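Local coordinates for NigD-like protein (Bacteroides vulgatus ATCC 8482, PDB 3K6O) that is of unknown function but belongs to the NigD-like family, pairing an OB domain with a C-terminal beta-sandwich domain, and is probably an exported lipoprotein, at residues L136-M141 with A150-R155. Residues are numbered along the deposited sequence; the frame is centred on the assembly and turned at random.
Sequences LVVNEM and AHLELR
V137 and E153 form the hydrogen-bonded pair of an antiparallel beta hairpin, V137 N giving to E153 O at 2.7 Å and E153 N to V137 O at 2.9 Å. The tightly packed part lies beside this pair, on the face carrying L136, L152 and L154. With its CG anti to the backbone N (chi1 -172°), L136 sends its branch back over the partner strand, where L136 CD1 lies 3.8 Å from L152 CB and 3.9 Å from L154 CD2; all three leucines are buried. V138 CG2 meets L152 CD2 at 3.6 Å. The face of V137 and E153 is polar at its outer margin. There CG2 of V137 packs on CB of E153, and the aliphatic CG of R155 passes across both valine methyls. Extended beyond CG, the E153 side chain brings its carboxylate between the side chains of R155 and N139. R155 approaches side-on, NE and NH2 both closing on OE1 (R155 NH2 to E153 OE1 2.8 Å) in a salt bridge. The other oxygen, E153 OE2, takes ND2 of N139 at 2.9 Å from above the carboxylate plane, the amide turned 72° against it. N139 in turn uses OD1 to accept from M141 N, an Asx turn where the strand gives way to loop. A glutamine in place of E153 would probably leave the R155 guanidinium without its countercharge here. Toward this loop the strands splay apart, the N-to-C directions of segments 136-139 and 150-155 lying 129° apart rather than a strictly antiparallel 180°, and the looser side is wet: a water bridges N139 N and H151 O. Within the C-terminal beta-sandwich domain, strand 133-139 also pairs in parallel with strand 75-93 through I91 and L93, and strand 149-157 with strand 186-191, while L154 reaches I108 and M111 of strand 107-113.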
ATOM      1  N   LEU A 136      -4.270  -6.523   7.828  1.00 31.19           N
ATOM      2  CA  LEU A 136      -3.080  -7.367   7.675  1.00 31.28           C
ATOM      3  C   LEU A 136      -2.653  -7.757   9.068  1.00 30.61           C
ATOM      4  O   LEU A 136      -2.309  -6.899   9.887  1.00 29.34           O
ATOM      5  CB  LEU A 136      -1.940  -6.605   7.007  1.00 30.79           C
ATOM      6  CG  LEU A 136      -0.695  -7.419   6.617  1.00 30.56           C
ATOM      7  CD1 LEU A 136      -1.050  -8.510   5.607  1.00 28.40           C
ATOM      8  CD2 LEU A 136       0.384  -6.498   6.081  1.00 28.30           C
ATOM      9  N   VAL A 137      -2.746  -9.051   9.369  1.00 29.73           N
ATOM     10  CA  VAL A 137      -2.644  -9.477  10.727  1.00 28.28           C
ATOM     11  C   VAL A 137      -1.510 -10.440  10.913  1.00 28.86           C
ATOM     12  O   VAL A 137      -1.153 -11.171  10.001  1.00 30.13           O
ATOM     13  CB  VAL A 137      -3.960 -10.128  11.150  1.00 28.90           C
ATOM     14  CG1 VAL A 137      -5.159  -9.221  10.732  1.00 26.04           C
ATOM     15  CG2 VAL A 137      -4.048 -11.521  10.551  1.00 25.17           C
ATOM     16  N   VAL A 138      -0.961 -10.455  12.117  1.00 29.59           N
ATOM     17  CA  VAL A 138      -0.150 -11.571  12.604  1.00 28.69           C
ATOM     18  C   VAL A 138      -1.021 -12.553  13.352  1.00 29.52           C
ATOM     19  O   VAL A 138      -1.666 -12.184  14.331  1.00 30.41           O
ATOM     20  CB  VAL A 138       0.956 -11.078  13.545  1.00 29.84           C
ATOM     21  CG1 VAL A 138       1.888 -12.275  14.057  1.00 24.77           C
ATOM     22  CG2 VAL A 138       1.764  -9.967  12.858  1.00 26.24           C
ATOM     23  N   ASN A 139      -1.047 -13.797  12.895  1.00 29.53           N
ATOM     24  CA  ASN A 139      -1.906 -14.801  13.495  1.00 29.90           C
ATOM     25  C   ASN A 139      -1.230 -15.355  14.736  1.00 31.19           C
ATOM     26  O   ASN A 139      -0.262 -16.118  14.630  1.00 30.48           O
ATOM     27  CB  ASN A 139      -2.171 -15.930  12.496  1.00 31.01           C
ATOM     28  CG  ASN A 139      -3.294 -16.883  12.958  1.00 29.43           C
ATOM     29  OD1 ASN A 139      -3.491 -17.016  14.142  1.00 32.29           O
ATOM     30  ND2 ASN A 139      -3.992 -17.572  12.019  1.00 28.30           N
ATOM     31  N   GLU A 140      -1.742 -14.986  15.907  1.00 31.70           N
ATOM     32  CA  GLU A 140      -1.132 -15.363  17.162  1.00 33.07           C
ATOM     33  C   GLU A 140      -1.650 -16.707  17.691  1.00 33.78           C
ATOM     34  O   GLU A 140      -1.298 -17.093  18.815  1.00 35.36           O
ATOM     35  CB  GLU A 140      -1.336 -14.252  18.196  1.00 32.20           C
ATOM     36  CG  GLU A 140      -0.685 -12.909  17.764  1.00 34.61           C
ATOM     37  CD  GLU A 140      -1.058 -11.735  18.641  1.00 35.11           C
ATOM     38  OE1 GLU A 140      -1.917 -11.913  19.494  1.00 35.17           O
ATOM     39  OE2 GLU A 140      -0.480 -10.631  18.496  1.00 37.90           O
HETATM   40  N   MSE A 141      -2.461 -17.412  16.893  1.00 34.66           N
HETATM   41  CA  MSE A 141      -3.093 -18.668  17.293  1.00 35.52           C
HETATM   42  C   MSE A 141      -2.419 -19.964  16.751  1.00 36.78           C
HETATM   43  O   MSE A 141      -2.845 -21.076  17.099  1.00 36.55           O
HETATM   44  CB  MSE A 141      -4.570 -18.687  16.778  1.00 36.32           C
HETATM   45  CG  MSE A 141      -5.516 -17.753  17.540  1.00 37.61           C
HETATM   46 SE   MSE A 141      -7.304 -17.821  16.851  1.00 38.17          SE
HETATM   47  CE  MSE A 141      -7.101 -16.260  15.639  1.00 38.88           C
ATOM     48  N   ALA A 150       8.468 -14.072   6.866  1.00 35.07           N
ATOM     49  CA  ALA A 150       7.403 -13.469   7.624  1.00 34.59           C
ATOM     50  C   ALA A 150       6.096 -14.094   7.156  1.00 34.04           C
ATOM     51  O   ALA A 150       5.876 -14.200   5.966  1.00 34.03           O
ATOM     52  CB  ALA A 150       7.373 -11.959   7.361  1.00 34.40           C
ATOM     53  N   HIS A 151       5.224 -14.458   8.094  1.00 32.81           N
ATOM     54  CA  HIS A 151       3.894 -14.943   7.793  1.00 32.41           C
ATOM     55  C   HIS A 151       2.780 -14.018   8.338  1.00 31.30           C
ATOM     56  O   HIS A 151       2.623 -13.848   9.557  1.00 31.29           O
ATOM     57  CB  HIS A 151       3.732 -16.350   8.362  1.00 32.02           C
ATOM     58  CG  HIS A 151       4.726 -17.326   7.829  1.00 34.59           C
ATOM     59  ND1 HIS A 151       4.416 -18.253   6.851  1.00 36.48           N
ATOM     60  CD2 HIS A 151       6.037 -17.519   8.130  1.00 36.46           C
ATOM     61  CE1 HIS A 151       5.487 -18.981   6.590  1.00 37.38           C
ATOM     62  NE2 HIS A 151       6.483 -18.558   7.346  1.00 36.36           N
ATOM     63  N   LEU A 152       2.031 -13.428   7.410  1.00 30.30           N
ATOM     64  CA  LEU A 152       0.941 -12.476   7.683  1.00 29.59           C
ATOM     65  C   LEU A 152      -0.323 -12.931   6.959  1.00 29.43           C
ATOM     66  O   LEU A 152      -0.265 -13.737   5.974  1.00 29.31           O
ATOM     67  CB  LEU A 152       1.327 -11.070   7.193  1.00 28.09           C
ATOM     68  CG  LEU A 152       2.573 -10.481   7.813  1.00 30.32           C
ATOM     69  CD1 LEU A 152       2.995  -9.140   7.147  1.00 27.69           C
ATOM     70  CD2 LEU A 152       2.487 -10.377   9.340  1.00 27.61           C
ATOM     71  N   GLU A 153      -1.469 -12.399   7.390  1.00 29.59           N
ATOM     72  CA  GLU A 153      -2.709 -12.740   6.707  1.00 29.29           C
ATOM     73  C   GLU A 153      -3.512 -11.509   6.445  1.00 29.57           C
ATOM     74  O   GLU A 153      -3.580 -10.616   7.276  1.00 29.83           O
ATOM     75  CB  GLU A 153      -3.535 -13.760   7.511  1.00 29.24           C
ATOM     76  CG  GLU A 153      -2.734 -14.944   8.084  1.00 31.16           C
ATOM     77  CD  GLU A 153      -3.626 -15.990   8.781  1.00 31.92           C
ATOM     78  OE1 GLU A 153      -4.871 -15.795   8.764  1.00 31.24           O
ATOM     79  OE2 GLU A 153      -3.073 -16.972   9.348  1.00 31.73           O
ATOM     80  N   LEU A 154      -4.119 -11.455   5.274  1.00 29.27           N
ATOM     81  CA  LEU A 154      -5.050 -10.397   4.966  1.00 29.73           C
ATOM     82  C   LEU A 154      -6.437 -10.912   5.314  1.00 29.50           C
ATOM     83  O   LEU A 154      -6.813 -11.987   4.886  1.00 29.90           O
ATOM     84  CB  LEU A 154      -5.038 -10.025   3.488  1.00 30.14           C
ATOM     85  CG  LEU A 154      -4.113  -8.976   2.886  1.00 34.34           C
ATOM     86  CD1 LEU A 154      -4.507  -8.912   1.388  1.00 38.39           C
ATOM     87  CD2 LEU A 154      -4.194  -7.607   3.567  1.00 32.73           C
ATOM     88  N   ARG A 155      -7.176 -10.127   6.080  1.00 29.15           N
ATOM     89  CA  ARG A 155      -8.482 -10.496   6.568  1.00 29.86           C
ATOM     90  C   ARG A 155      -9.476  -9.413   6.139  1.00 29.62           C
ATOM     91  O   ARG A 155      -9.318  -8.247   6.512  1.00 30.37           O
ATOM     92  CB  ARG A 155      -8.421 -10.631   8.095  1.00 29.69           C
ATOM     93  CG  ARG A 155      -7.479 -11.726   8.589  1.00 29.88           C
ATOM     94  CD  ARG A 155      -7.969 -13.086   8.071  1.00 32.21           C
ATOM     95  NE  ARG A 155      -7.373 -14.250   8.751  1.00 32.88           N
ATOM     96  CZ  ARG A 155      -7.954 -14.984   9.696  1.00 30.74           C
ATOM     97  NH1 ARG A 155      -9.178 -14.724  10.148  1.00 33.15           N
ATOM     98  NH2 ARG A 155      -7.315 -16.038  10.156  1.00 32.16           N
TER
HETATM   99  O   HOH W   1       0.664 -14.954  10.897  1.00 29.20           O